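Local coordinates for protein glutamate racemase (Escherichia coli, PDB 2JFN) that belongs to the Asp/Glu/hydantoin racemase family and binds glutamic acid in a central pocket and uridine-5'-diphosphate-N-acetylmuramoyl-L-alanine at a separate site, at residues S29-L34 with F207-E212; L34-E39 with L87-C92; Y51-V56 with P268-Y273; P110-V115 with A236-H241. One frame throughout, in Å; residues are numbered along the deposited sequence.

Contact 1. Residues S29-L34 with F207-E212. With GLU (glutamic acid), chain B.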
# COMPACT_ATOMS: atom_id res chain seq x y z
N SER A 29 1.41 2.24 -6.74
CA SER A 29 0.91 2.89 -7.94
C SER A 29 0.80 4.39 -7.66
O SER A 29 0.90 5.21 -8.58
CB SER A 29 -0.46 2.32 -8.29
OG SER A 29 -1.35 2.50 -7.21
N GLY A 30 0.59 4.75 -6.40
CA GLY A 30 0.47 6.16 -6.04
C GLY A 30 1.02 6.51 -4.67
O GLY A 30 2.16 6.15 -4.34
N VAL A 31 0.23 7.20 -3.86
CA VAL A 31 0.66 7.61 -2.53
C VAL A 31 0.43 6.58 -1.42
O VAL A 31 1.00 6.71 -0.34
CB VAL A 31 -0.01 8.96 -2.10
CG1 VAL A 31 0.37 10.07 -3.07
CG2 VAL A 31 -1.53 8.81 -2.04
N GLY A 32 -0.40 5.57 -1.68
CA GLY A 32 -0.68 4.58 -0.65
C GLY A 32 0.56 3.94 -0.05
O GLY A 32 0.59 3.62 1.14
N GLY A 33 1.59 3.76 -0.87
CA GLY A 33 2.83 3.16 -0.40
C GLY A 33 3.41 3.90 0.79
O GLY A 33 4.07 3.30 1.62
N LEU A 34 3.15 5.20 0.87
CA LEU A 34 3.65 6.01 1.97
C LEU A 34 3.14 5.57 3.34
O LEU A 34 3.82 5.78 4.34
CB LEU A 34 3.31 7.48 1.74
CG LEU A 34 4.02 8.13 0.54
CD1 LEU A 34 3.47 9.53 0.33
CD2 LEU A 34 5.53 8.16 0.80
N PHE A 207 -5.81 3.58 1.96
CA PHE A 207 -6.76 3.84 3.03
C PHE A 207 -6.25 4.26 4.40
O PHE A 207 -6.85 5.13 5.03
CB PHE A 207 -7.74 2.66 3.13
CG PHE A 207 -8.54 2.42 1.87
CD1 PHE A 207 -9.35 1.29 1.73
CD2 PHE A 207 -8.47 3.32 0.80
CE1 PHE A 207 -10.07 1.06 0.56
CE2 PHE A 207 -9.19 3.10 -0.38
CZ PHE A 207 -9.99 1.96 -0.50
N PRO A 208 -5.14 3.67 4.89
CA PRO A 208 -4.66 4.11 6.21
C PRO A 208 -4.40 5.62 6.23
O PRO A 208 -4.46 6.26 7.28
CB PRO A 208 -3.37 3.30 6.39
CG PRO A 208 -3.70 2.02 5.70
CD PRO A 208 -4.37 2.50 4.42
N LEU A 209 -4.13 6.19 5.06
CA LEU A 209 -3.88 7.62 4.93
C LEU A 209 -5.13 8.43 5.28
O LEU A 209 -5.05 9.63 5.56
CB LEU A 209 -3.45 7.96 3.50
CG LEU A 209 -2.13 7.35 3.01
CD1 LEU A 209 -1.93 7.67 1.54
CD2 LEU A 209 -0.98 7.88 3.85
N LEU A 210 -6.28 7.76 5.25
CA LEU A 210 -7.56 8.40 5.55
C LEU A 210 -8.08 7.98 6.93
O LEU A 210 -9.26 8.20 7.24
CB LEU A 210 -8.60 8.01 4.49
CG LEU A 210 -8.35 8.48 3.06
CD1 LEU A 210 -9.31 7.79 2.13
CD2 LEU A 210 -8.50 9.99 2.97
N GLN A 211 -7.22 7.39 7.74
CA GLN A 211 -7.66 6.94 9.05
C GLN A 211 -8.48 7.96 9.83
O GLN A 211 -9.58 7.64 10.29
CB GLN A 211 -6.46 6.50 9.91
CG GLN A 211 -6.89 6.04 11.30
CD GLN A 211 -5.80 5.33 12.07
OE1 GLN A 211 -5.35 4.25 11.68
NE2 GLN A 211 -5.37 5.93 13.18
N GLU A 212 -7.98 9.18 9.97
CA GLU A 212 -8.71 10.20 10.71
C GLU A 212 -10.12 10.41 10.16
O GLU A 212 -11.10 10.37 10.90
CB GLU A 212 -7.94 11.53 10.71
CG GLU A 212 -8.50 12.56 11.69
CD GLU A 212 -7.42 13.47 12.27
OE1 GLU A 212 -6.52 12.97 12.97
OE2 GLU A 212 -7.48 14.70 12.02
N GLU B . -2.22 1.51 -3.10
CA GLU B . -3.36 0.86 -3.75
C GLU B . -3.32 -0.62 -3.43
O GLU B . -2.95 -1.02 -2.27
CB GLU B . -3.29 1.09 -5.27
CG GLU B . -4.67 1.50 -5.82
CD GLU B . -4.69 1.44 -7.34
OE1 GLU B . -5.73 1.14 -7.93
OE2 GLU B . -3.67 1.70 -8.00
OXT GLU B . -3.68 -1.48 -4.31
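Leu209 drives one methyl, CD1, into the turn formed by Val31 and Gly32, and nearly all of this contact depends on that single branch. CD1 lies 3.6 Å from the carbonyl oxygen Val31 O and 3.8 Å from the methyl Val31 CG2, the two side chains meeting at a slant. On the same side, just past that carbonyl, Gly32 CA is 4.0 Å from Leu209 CD1. With CG anti to its carbonyl carbon (chi1 -64°) and chi2 extended at 174°, the leucine carries CD1 from the 3-10 segment 208-209 to the loop. Val31 O is already bonded within its own turn, accepting from Leu34 N at 2.9 Å, so the methyl only covers it.

This close part gives way quickly to a looser one. Pro208 is partly exposed, and Gln211 and Glu212, which begin helix 211-217, are exposed.

Glycine suits position 32 because the backbone skirts the ligand there: Gly32 CA comes within 4.2 Å of the amino nitrogen N of the bound glutamic acid. Asp28 OD1 holds the turn by bonding Gly30 N and Gly33 N. Ser29 OG donates a 2.6 Å hydrogen bond to OE2 of the glutamic acid. The chemistry is therefore divided: apolar contact joins the two segments, while of the two only 29-34 hydrogen-bonds the ligand, with Asp28, Tyr60, Asn93, Thr94, Thr205 and His206 supplying further bonds.

Contact 2. Residues L34-E39 with L87-C92. With GLU (glutamic acid), chain B.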
# COMPACT_ATOMS: atom_id res chain seq x y z
N LEU A 34 3.15 5.20 0.87
CA LEU A 34 3.65 6.01 1.97
C LEU A 34 3.14 5.57 3.34
O LEU A 34 3.82 5.78 4.34
CB LEU A 34 3.31 7.48 1.74
CG LEU A 34 4.02 8.13 0.54
CD1 LEU A 34 3.47 9.53 0.33
CD2 LEU A 34 5.53 8.16 0.80
N SER A 35 1.94 4.98 3.40
CA SER A 35 1.43 4.54 4.70
C SER A 35 2.27 3.36 5.21
O SER A 35 2.53 3.24 6.41
CB SER A 35 -0.05 4.14 4.63
OG SER A 35 -0.25 2.97 3.85
N VAL A 36 2.70 2.50 4.29
CA VAL A 36 3.51 1.34 4.64
C VAL A 36 4.92 1.79 4.97
O VAL A 36 5.53 1.33 5.94
CB VAL A 36 3.56 0.32 3.48
CG1 VAL A 36 4.41 -0.89 3.87
CG2 VAL A 36 2.14 -0.13 3.13
N TYR A 37 5.43 2.70 4.15
CA TYR A 37 6.76 3.23 4.38
C TYR A 37 6.84 3.91 5.75
O TYR A 37 7.81 3.74 6.48
CB TYR A 37 7.13 4.24 3.27
CG TYR A 37 8.15 5.26 3.70
CD1 TYR A 37 7.76 6.52 4.15
CD2 TYR A 37 9.51 4.96 3.69
CE1 TYR A 37 8.69 7.47 4.57
CE2 TYR A 37 10.46 5.90 4.12
CZ TYR A 37 10.04 7.14 4.56
OH TYR A 37 10.97 8.07 4.97
N ASP A 38 5.81 4.66 6.10
CA ASP A 38 5.77 5.36 7.38
C ASP A 38 5.99 4.40 8.55
O ASP A 38 6.73 4.71 9.48
CB ASP A 38 4.44 6.10 7.51
CG ASP A 38 4.49 7.26 8.48
OD1 ASP A 38 5.60 7.78 8.75
OD2 ASP A 38 3.42 7.67 8.98
N GLU A 39 5.36 3.23 8.49
CA GLU A 39 5.50 2.21 9.54
C GLU A 39 6.91 1.62 9.51
O GLU A 39 7.53 1.40 10.55
CB GLU A 39 4.48 1.09 9.34
CG GLU A 39 3.03 1.49 9.56
CD GLU A 39 2.64 1.50 11.02
OE1 GLU A 39 1.45 1.74 11.32
OE2 GLU A 39 3.52 1.27 11.89
N LEU A 87 16.32 -4.82 -0.33
CA LEU A 87 14.97 -5.36 -0.22
C LEU A 87 13.96 -4.42 -0.87
O LEU A 87 14.17 -3.21 -0.91
CB LEU A 87 14.62 -5.55 1.26
CG LEU A 87 13.21 -5.92 1.73
CD1 LEU A 87 13.31 -6.53 3.13
CD2 LEU A 87 12.30 -4.69 1.74
N ALA A 88 12.87 -4.99 -1.38
CA ALA A 88 11.82 -4.20 -2.02
C ALA A 88 10.45 -4.59 -1.45
O ALA A 88 10.17 -5.77 -1.22
CB ALA A 88 11.83 -4.42 -3.52
N VAL A 89 9.61 -3.58 -1.24
CA VAL A 89 8.27 -3.80 -0.73
C VAL A 89 7.24 -3.36 -1.75
O VAL A 89 7.26 -2.21 -2.20
CB VAL A 89 8.02 -2.98 0.56
CG1 VAL A 89 6.63 -3.30 1.10
CG2 VAL A 89 9.10 -3.27 1.59
N VAL A 90 6.36 -4.27 -2.14
CA VAL A 90 5.30 -3.95 -3.07
C VAL A 90 4.16 -3.53 -2.16
O VAL A 90 3.29 -4.33 -1.84
CB VAL A 90 4.90 -5.18 -3.91
CG1 VAL A 90 3.81 -4.81 -4.91
CG2 VAL A 90 6.13 -5.72 -4.66
N ALA A 91 4.20 -2.27 -1.71
CA ALA A 91 3.18 -1.74 -0.79
C ALA A 91 1.97 -1.31 -1.59
O ALA A 91 1.54 -0.16 -1.54
CB ALA A 91 3.76 -0.55 -0.03
N CYS A 92 1.41 -2.28 -2.30
CA CYS A 92 0.27 -2.08 -3.18
C CYS A 92 -0.50 -3.40 -3.30
O CYS A 92 0.03 -4.37 -3.84
CB CYS A 92 0.82 -1.65 -4.55
SG CYS A 92 -0.34 -1.54 -5.90
N GLU B . -2.22 1.51 -3.10
CA GLU B . -3.36 0.86 -3.75
C GLU B . -3.32 -0.62 -3.43
O GLU B . -2.95 -1.02 -2.27
CB GLU B . -3.29 1.09 -5.27
CG GLU B . -4.67 1.50 -5.82
CD GLU B . -4.69 1.44 -7.34
OE1 GLU B . -5.73 1.14 -7.93
OE2 GLU B . -3.67 1.70 -8.00
OXT GLU B . -3.68 -1.48 -4.31
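Just behind the glutamic acid pocket, Val36 of helix 33-43 packs on Ala91, the residue that precedes the pocket cysteine Cys92. The fit is methyl against branch point: Ala91 CB sits 3.6 Å from Val36 CG2 and equally close to Val36 CB, so it nestles against the fork of the valine. The other branch, Val36 CG1, also touches Ala91 CB at 4.0 Å and reaches on to Val89 CG1 at a looser 4.3 Å. Val36 holds CG1 anti to the backbone nitrogen (chi1 180°), which lets this methyl bridge the two inward-facing residues of the second segment. A small alanine suits the closest approach, where the Val36 and Ala91 CA atoms are 6.3 Å apart; the larger Val89 meets Val36 further along the strand.

At Val90 the chain begins to leave strand geometry, through two inverse gamma turns centred on Val90 and Ala91, and this bend delivers Cys92 to the ligand. Its SG is 3.7 Å from OXT of the glutamic acid, and Cys92 CA is 3.5 Å from the ligand's O.

Helix 33-43 is the crossover of a beta-alpha-beta unit between the parallel neighbours 21-28 and 48-53. Strand 87-90 flanks 21-28 in the same sheet, and Ile231 of helix 228-241 touches both Val36 and Val89, while Val90 turns away to helix 93-106.

Contact 3. Residues Y51-V56 with P268-Y273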
# COMPACT_ATOMS: atom_id res chain seq x y z
N TYR A 51 11.48 5.67 -2.66
CA TYR A 51 10.04 5.54 -2.83
C TYR A 51 9.78 5.72 -4.32
O TYR A 51 10.23 6.70 -4.92
CB TYR A 51 9.27 6.61 -2.05
CG TYR A 51 7.77 6.38 -2.08
CD1 TYR A 51 6.94 7.09 -2.94
CD2 TYR A 51 7.20 5.39 -1.28
CE1 TYR A 51 5.57 6.81 -3.02
CE2 TYR A 51 5.83 5.10 -1.34
CZ TYR A 51 5.02 5.81 -2.21
OH TYR A 51 3.68 5.48 -2.29
N ALA A 52 9.07 4.77 -4.91
CA ALA A 52 8.76 4.86 -6.33
C ALA A 52 7.26 4.68 -6.54
O ALA A 52 6.65 3.76 -6.00
CB ALA A 52 9.52 3.79 -7.11
N PHE A 53 6.67 5.59 -7.31
CA PHE A 53 5.25 5.48 -7.59
C PHE A 53 4.99 5.61 -9.10
O PHE A 53 5.60 6.44 -9.79
CB PHE A 53 4.45 6.52 -6.77
CG PHE A 53 4.83 7.96 -7.03
CD1 PHE A 53 3.99 8.78 -7.78
CD2 PHE A 53 5.99 8.50 -6.49
CE1 PHE A 53 4.31 10.13 -7.99
CE2 PHE A 53 6.32 9.84 -6.69
CZ PHE A 53 5.48 10.66 -7.44
N ASP A 54 4.11 4.76 -9.60
CA ASP A 54 3.77 4.73 -11.02
C ASP A 54 2.64 5.70 -11.38
O ASP A 54 1.52 5.28 -11.64
CB ASP A 54 3.38 3.31 -11.43
CG ASP A 54 3.32 3.13 -12.94
OD1 ASP A 54 3.52 4.13 -13.67
OD2 ASP A 54 3.07 2.00 -13.39
N ASN A 55 2.95 6.99 -11.42
CA ASN A 55 1.94 7.98 -11.74
C ASN A 55 1.50 7.88 -13.20
O ASN A 55 0.47 8.43 -13.58
CB ASN A 55 2.45 9.40 -11.43
CG ASN A 55 3.67 9.79 -12.25
OD1 ASN A 55 4.67 9.07 -12.28
ND2 ASN A 55 3.60 10.94 -12.90
N VAL A 56 2.27 7.15 -14.01
CA VAL A 56 1.95 6.96 -15.43
C VAL A 56 0.82 5.94 -15.66
O VAL A 56 -0.04 6.15 -16.52
CB VAL A 56 3.20 6.50 -16.22
CG1 VAL A 56 2.81 5.98 -17.61
CG2 VAL A 56 4.17 7.67 -16.37
N PRO A 268 6.04 18.59 -1.57
CA PRO A 268 6.00 18.98 -0.15
C PRO A 268 5.68 17.82 0.80
O PRO A 268 6.29 17.70 1.86
CB PRO A 268 4.96 20.09 -0.12
CG PRO A 268 4.07 19.77 -1.29
CD PRO A 268 5.05 19.35 -2.35
N VAL A 269 4.73 16.97 0.43
CA VAL A 269 4.36 15.83 1.27
C VAL A 269 5.51 14.82 1.28
O VAL A 269 5.89 14.31 2.34
CB VAL A 269 3.06 15.16 0.77
CG1 VAL A 269 2.75 13.91 1.59
CG2 VAL A 269 1.91 16.15 0.91
N LEU A 270 6.08 14.54 0.11
CA LEU A 270 7.20 13.62 0.03
C LEU A 270 8.33 14.11 0.94
O LEU A 270 8.98 13.32 1.63
CB LEU A 270 7.69 13.49 -1.42
CG LEU A 270 6.77 12.72 -2.38
CD1 LEU A 270 7.30 12.84 -3.81
CD2 LEU A 270 6.70 11.26 -1.97
N GLN A 271 8.56 15.42 0.95
CA GLN A 271 9.62 16.00 1.78
C GLN A 271 9.29 15.83 3.27
O GLN A 271 10.18 15.52 4.06
CB GLN A 271 9.84 17.47 1.40
CG GLN A 271 10.61 17.62 0.09
CD GLN A 271 10.75 19.06 -0.38
OE1 GLN A 271 11.63 19.38 -1.18
NE2 GLN A 271 9.86 19.93 0.09
N ARG A 272 8.03 16.03 3.64
CA ARG A 272 7.61 15.85 5.03
C ARG A 272 7.82 14.38 5.44
O ARG A 272 8.08 14.09 6.61
CB ARG A 272 6.13 16.22 5.22
CG ARG A 272 5.88 17.72 5.40
CD ARG A 272 4.53 17.99 6.08
NE ARG A 272 3.40 17.72 5.20
CZ ARG A 272 3.07 18.47 4.15
NH1 ARG A 272 3.80 19.54 3.84
NH2 ARG A 272 2.02 18.15 3.40
N TYR A 273 7.71 13.47 4.47
CA TYR A 273 7.91 12.05 4.74
C TYR A 273 9.39 11.64 4.81
O TYR A 273 9.71 10.52 5.22
CB TYR A 273 7.22 11.18 3.67
CG TYR A 273 5.80 10.80 4.02
CD1 TYR A 273 4.71 11.53 3.55
CD2 TYR A 273 5.54 9.70 4.84
CE1 TYR A 273 3.40 11.18 3.88
CE2 TYR A 273 4.24 9.34 5.18
CZ TYR A 273 3.18 10.08 4.70
OH TYR A 273 1.89 9.73 5.04
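Leu270 overlaps two aromatic rings at once, one methyl serving each. Its CD2 comes to 4.3 Å from Tyr51 CD1, and its CD1 stands at the same 4.3 Å from Phe53 CE2. Both approaches are oblique and fairly relaxed, a purely apolar contact. A leucine suits this place because its forked end can address two neighbours together.

Tyr51 and Phe53 are alternate residues of strand 48-53 and so project from one face of it, but they reach the leucine by different torsions. The tyrosine ring carbon CG is anti to the backbone N (chi1 -173°), whereas Phe53 places its CG between the backbone N and the carbonyl carbon (chi1 60°). Tyrosine also has a polar task: its buried hydroxyl OH is hydrogen-bonded to Gly30 O, in the loop that lines the glutamic acid pocket. Its hydrocarbon part can therefore pack against the helix while its far end remains satisfied.

Strand 48-53 runs between the parallel strands 21-28 and 253-256. Helix 267-272 lies in the connection from 253-256 to 277-280, where Leu270 also touches Ala254, and Leu34 of helix 33-43 reaches Tyr51 from the neighbouring crossover.

Contact 4. Residues P110-V115 with A236-H241. With UMA (uridine-5'-diphosphate-N-acetylmuramoyl-L-alanine), chain C.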
# COMPACT_ATOMS: atom_id res chain seq x y z
N PRO A 110 15.24 -10.04 -1.18
CA PRO A 110 13.89 -10.37 -0.73
C PRO A 110 12.84 -9.35 -1.17
O PRO A 110 13.11 -8.15 -1.25
CB PRO A 110 14.05 -10.46 0.79
CG PRO A 110 15.14 -9.49 1.07
CD PRO A 110 16.13 -9.75 -0.04
N VAL A 111 11.65 -9.84 -1.47
CA VAL A 111 10.55 -8.99 -1.89
C VAL A 111 9.40 -9.19 -0.92
O VAL A 111 9.00 -10.32 -0.65
CB VAL A 111 10.08 -9.33 -3.32
CG1 VAL A 111 8.94 -8.40 -3.73
CG2 VAL A 111 11.25 -9.22 -4.30
N VAL A 112 8.88 -8.09 -0.39
CA VAL A 112 7.76 -8.16 0.55
C VAL A 112 6.48 -7.79 -0.17
O VAL A 112 6.45 -6.83 -0.95
CB VAL A 112 7.98 -7.21 1.75
CG1 VAL A 112 6.77 -7.22 2.67
CG2 VAL A 112 9.21 -7.63 2.51
N GLY A 113 5.43 -8.55 0.09
CA GLY A 113 4.15 -8.29 -0.54
C GLY A 113 3.13 -7.88 0.52
O GLY A 113 3.43 -7.88 1.71
N VAL A 114 1.93 -7.53 0.07
CA VAL A 114 0.86 -7.12 0.97
C VAL A 114 -0.47 -7.75 0.62
O VAL A 114 -0.88 -7.80 -0.55
CB VAL A 114 0.65 -5.61 0.95
CG1 VAL A 114 1.93 -4.88 1.33
CG2 VAL A 114 0.16 -5.18 -0.42
N VAL A 115 -1.15 -8.27 1.64
CA VAL A 115 -2.47 -8.85 1.46
C VAL A 115 -3.31 -8.26 2.58
O VAL A 115 -2.79 -7.93 3.65
CB VAL A 115 -2.44 -10.40 1.59
CG1 VAL A 115 -1.70 -11.01 0.41
CG2 VAL A 115 -1.77 -10.80 2.89
N ALA A 236 12.17 -5.85 8.75
CA ALA A 236 13.28 -5.93 9.69
C ALA A 236 13.81 -7.36 9.76
O ALA A 236 15.02 -7.58 9.87
CB ALA A 236 12.83 -5.46 11.07
N TRP A 237 12.92 -8.34 9.70
CA TRP A 237 13.35 -9.74 9.76
C TRP A 237 14.15 -10.12 8.51
O TRP A 237 15.16 -10.83 8.60
CB TRP A 237 12.14 -10.67 9.89
CG TRP A 237 12.53 -12.10 10.19
CD1 TRP A 237 12.84 -12.62 11.42
CD2 TRP A 237 12.67 -13.17 9.25
NE1 TRP A 237 13.17 -13.96 11.29
CE2 TRP A 237 13.07 -14.32 9.98
CE3 TRP A 237 12.50 -13.28 7.86
CZ2 TRP A 237 13.30 -15.56 9.36
CZ3 TRP A 237 12.73 -14.51 7.25
CH2 TRP A 237 13.13 -15.63 8.00
N LEU A 238 13.69 -9.67 7.35
CA LEU A 238 14.36 -9.99 6.09
C LEU A 238 15.70 -9.29 5.98
O LEU A 238 16.65 -9.84 5.42
CB LEU A 238 13.47 -9.61 4.91
CG LEU A 238 12.20 -10.46 4.77
CD1 LEU A 238 11.32 -9.90 3.68
CD2 LEU A 238 12.59 -11.90 4.44
N LEU A 239 15.79 -8.07 6.50
CA LEU A 239 17.05 -7.35 6.44
C LEU A 239 18.07 -8.06 7.33
O LEU A 239 19.28 -7.87 7.18
CB LEU A 239 16.86 -5.90 6.91
CG LEU A 239 16.06 -5.00 5.96
CD1 LEU A 239 15.83 -3.65 6.59
CD2 LEU A 239 16.81 -4.87 4.63
N GLU A 240 17.57 -8.89 8.24
CA GLU A 240 18.43 -9.62 9.15
C GLU A 240 18.80 -11.02 8.69
O GLU A 240 19.92 -11.47 8.89
CB GLU A 240 17.77 -9.72 10.53
CG GLU A 240 17.66 -8.40 11.28
CD GLU A 240 19.00 -7.70 11.43
OE1 GLU A 240 19.95 -8.35 11.92
OE2 GLU A 240 19.09 -6.51 11.05
N HIS A 241 17.85 -11.70 8.05
CA HIS A 241 18.09 -13.07 7.62
C HIS A 241 18.16 -13.37 6.12
O HIS A 241 18.40 -14.51 5.74
CB HIS A 241 17.04 -13.99 8.27
CG HIS A 241 16.99 -13.88 9.76
ND1 HIS A 241 16.04 -14.54 10.52
CD2 HIS A 241 17.76 -13.19 10.64
CE1 HIS A 241 16.23 -14.25 11.80
NE2 HIS A 241 17.26 -13.43 11.90
N1 UMA C . 1.29 -8.92 6.13
C2 UMA C . 1.52 -8.79 4.67
N3 UMA C . 2.81 -9.09 4.24
C4 UMA C . 3.87 -9.49 5.06
C5 UMA C . 3.57 -9.61 6.55
C6 UMA C . 2.33 -9.32 7.00
O2 UMA C . 0.66 -8.44 3.88
O4 UMA C . 4.96 -9.72 4.56
C1B UMA C . -0.09 -8.60 6.62
C2B UMA C . -1.02 -9.79 6.45
O2' UMA C . -2.38 -9.44 5.98
C3B UMA C . -1.06 -10.52 7.75
C4B UMA C . -0.94 -9.33 8.68
O4B UMA C . -0.17 -8.34 8.00
O3B UMA C . -2.35 -11.18 7.73
C5B UMA C . -0.25 -9.60 9.96
O5B UMA C . 0.92 -10.30 9.73
PA UMA C . 1.81 -10.93 10.88
O1A UMA C . 3.12 -11.15 10.25
O2A UMA C . 1.80 -10.06 12.01
O3A UMA C . 1.09 -12.36 11.14
PB UMA C . -0.06 -13.17 10.38
O1B UMA C . -1.32 -12.46 10.38
O2B UMA C . -0.04 -14.54 10.90
O1' UMA C . 0.61 -13.26 8.89
C1' UMA C . 1.18 -14.42 8.27
C2' UMA C . 2.41 -14.07 7.47
N2' UMA C . 3.48 -13.51 8.32
C7' UMA C . 4.62 -14.17 8.56
O7' UMA C . 4.92 -15.19 7.95
C8' UMA C . 5.58 -13.61 9.59
C3' UMA C . 2.00 -13.10 6.35
O3' UMA C . 3.15 -12.81 5.48
C4' UMA C . 0.85 -13.69 5.50
O4' UMA C . 0.46 -12.77 4.49
C5' UMA C . -0.34 -14.04 6.39
O5' UMA C . 0.12 -14.97 7.44
C6' UMA C . -1.46 -14.75 5.65
O6' UMA C . -0.96 -15.90 4.99
C18 UMA C . 4.05 -13.73 4.83
C19 UMA C . 3.70 -14.03 3.41
O18 UMA C . 3.96 -15.10 2.91
C20 UMA C . 5.50 -13.26 5.10
N4 UMA C . 3.08 -13.03 2.76
C21 UMA C . 2.76 -13.00 1.33
C22 UMA C . 3.95 -13.34 0.38
O19 UMA C . 5.10 -13.04 0.78
O20 UMA C . 3.71 -13.91 -0.71
C23 UMA C . 2.19 -11.63 0.96
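Leu238 carries the whole contact from the helix 228-241, meeting Pro110 and Val112 at the start of the other segment. After Ala236, Trp237 takes no part in the contact with 110-115; its indole has His241, one turn later, over one face, with CG 3.9 Å above the ring plane and displaced toward the rim. Next, Leu238 points at the strand. Its CD1 is 4.0 Å from Pro110 CB, the two side chains sliding past each other in opposite directions. The same CD1 is modelled only 3.3 Å from Val112 CG2, tighter than methyl groups usually sit, so the exact fit there is doubtful. A chi1 of -68° swings CG to the side of the backbone N, from where CD1 touches both the proline and the valine, while CD2 stays on the proline side; both partners are compact and apolar. Beyond it, Glu240 and His241 are exposed, and Trp237 O collects the closing amides, from Glu240 N at 3.1 Å and His241 N at 2.9 Å.

While Leu238 covers Val112, the hydrogen bonds of 113-115 to the uracil and ribose of uridine-5'-diphosphate-N-acetylmuramoyl-L-alanine all use backbone atoms. The ligand's N3 donates to Gly113 O (2.9 Å, 149°), and Val115 N donates to O2 (2.9 Å, 156°). Val115 O then accepts from the ribose hydroxyl O2' at 2.8 Å. Arg104 and Lys119 also bond the ligand. Glycine suits position 113, where the ligand's methyl C23 packs close.

The short strand 111-112 runs parallel to 87-90. Leu87 touches both Pro110 and Leu238, Val112 meets Val89 and Ile231, and Val111 points the other way, onto Leu100 of helix 93-106.

Contacts 1 and 2 share Leu34 and helix 33-43, and both border the bound glutamic acid, their centres 10 Å apart; Gly33 CA rests 3.8 Å from Ala91 CB. Contact 3 joins this site where Phe53 CB packs 3.4 Å from Gly30 O, and is tied to contact 2 where Tyr37 OH lies 2.8 Å from Tyr273 O. Contact 4 extends the same sheet on the other flank: Ala88 O and Val112 N are 2.8 Å apart, a bond linking it to contact 2. It belongs to the other ligand, however, with the Val112 side chain about 13 Å from the glutamic acid. Contacts 3 and 4 do not touch, their centres lying about 22 Å apart.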